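PDB 1TAF: transcription initiation factor TFIID subunit 6 from Drosophila melanogaster, which serves as a subunit of TFIID, the general transcription factor complex that mediates promoter responses to activators and repressors, and forms heterodimers through its histone-fold domain. Local coordinates for residues B[5-8]-B[9-13]. Sequence-based numbering, arbitrary orientation.
Sequences SSIS and AESMK
The hydroxyl of Ser11 has two polar partners, one within the chain and one outside it. Ser8 OG donates a hydrogen bond to Ser11 OG over 2.8 Å, and Ser11 OG also bonds to an acidic side chain on the chain of another protein. Ser8 OG stands between its own backbone N and carbonyl carbon (chi1 64°), which turns it towards Ser11. Ser8 OG also lies 3.3 Å from Ser11 N. The backbone closes the same turn, with a weak bond of 3.2 Å from Ser11 N to Ser8 O. With an alanine at Ser8, Ser11 OG is likely to lose this hydroxyl bond and be held chiefly by the partner protein's acidic side chain. On another side of the turn, Ile7 and Met12 cross at about a right angle. Met12 bends at chi2 and chi3, bringing its terminal methyl back to the loop. Met12 CE lies 3.4 Å from Ile7 CG2, a tight carbon contact. The same Ile7 CG2 also rests 3.8 Å from Ser11 CB. This local contact leads from the N-terminal loop into helix 9-18, the short first helix of the histone fold. Ile7 packs on Leu40 and Met12 on Ala33, both on the long central helix 26-53, while both side chains also meet apolar groups of the partner protein.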
# COMPACT_ATOMS: atom_id res chain seq x y z
N SER B 5 2.04 -12.68 -25.85
CA SER B 5 0.66 -12.35 -25.58
C SER B 5 0.44 -11.32 -24.47
O SER B 5 1.28 -11.13 -23.58
CB SER B 5 -0.12 -13.61 -25.27
OG SER B 5 0.05 -14.55 -26.31
N SER B 6 -0.72 -10.68 -24.50
CA SER B 6 -1.06 -9.70 -23.49
C SER B 6 -2.56 -9.59 -23.35
O SER B 6 -3.31 -9.89 -24.27
CB SER B 6 -0.44 -8.35 -23.85
OG SER B 6 -0.93 -7.88 -25.08
N ILE B 7 -2.99 -9.23 -22.15
CA ILE B 7 -4.40 -9.04 -21.84
C ILE B 7 -4.88 -7.84 -22.66
O ILE B 7 -4.15 -6.86 -22.84
CB ILE B 7 -4.57 -8.77 -20.32
CG1 ILE B 7 -4.20 -10.02 -19.50
CG2 ILE B 7 -5.99 -8.29 -20.01
CD1 ILE B 7 -5.06 -11.27 -19.79
N SER B 8 -6.09 -7.92 -23.19
CA SER B 8 -6.63 -6.83 -24.00
C SER B 8 -7.03 -5.62 -23.17
O SER B 8 -7.39 -5.74 -21.99
CB SER B 8 -7.86 -7.31 -24.78
OG SER B 8 -8.91 -7.66 -23.89
N ALA B 9 -7.00 -4.45 -23.81
CA ALA B 9 -7.40 -3.21 -23.17
C ALA B 9 -8.90 -3.29 -22.87
O ALA B 9 -9.38 -2.67 -21.92
CB ALA B 9 -7.12 -2.07 -24.08
N GLU B 10 -9.62 -4.08 -23.66
CA GLU B 10 -11.07 -4.25 -23.48
C GLU B 10 -11.40 -4.91 -22.13
O GLU B 10 -12.36 -4.53 -21.45
CB GLU B 10 -11.64 -5.06 -24.64
CG GLU B 10 -13.14 -5.21 -24.60
CD GLU B 10 -13.87 -3.87 -24.55
OE1 GLU B 10 -13.38 -2.89 -25.18
OE2 GLU B 10 -14.93 -3.80 -23.88
N SER B 11 -10.57 -5.87 -21.72
CA SER B 11 -10.76 -6.56 -20.46
C SER B 11 -10.63 -5.61 -19.26
O SER B 11 -11.23 -5.85 -18.22
CB SER B 11 -9.73 -7.68 -20.32
OG SER B 11 -9.81 -8.58 -21.40
N MET B 12 -9.85 -4.55 -19.41
CA MET B 12 -9.66 -3.56 -18.35
C MET B 12 -10.95 -2.79 -18.13
O MET B 12 -11.27 -2.38 -17.02
CB MET B 12 -8.54 -2.57 -18.71
CG MET B 12 -7.21 -3.21 -19.06
SD MET B 12 -6.46 -4.09 -17.69
CE MET B 12 -6.96 -5.77 -18.02
N LYS B 13 -11.68 -2.58 -19.22
CA LYS B 13 -12.94 -1.86 -19.20
C LYS B 13 -14.00 -2.65 -18.41
O LYS B 13 -14.76 -2.09 -17.61
CB LYS B 13 -13.43 -1.64 -20.63
CG LYS B 13 -12.37 -1.17 -21.63
CD LYS B 13 -12.17 0.33 -21.56
CE LYS B 13 -11.70 0.87 -22.91
NZ LYS B 13 -11.44 2.34 -22.89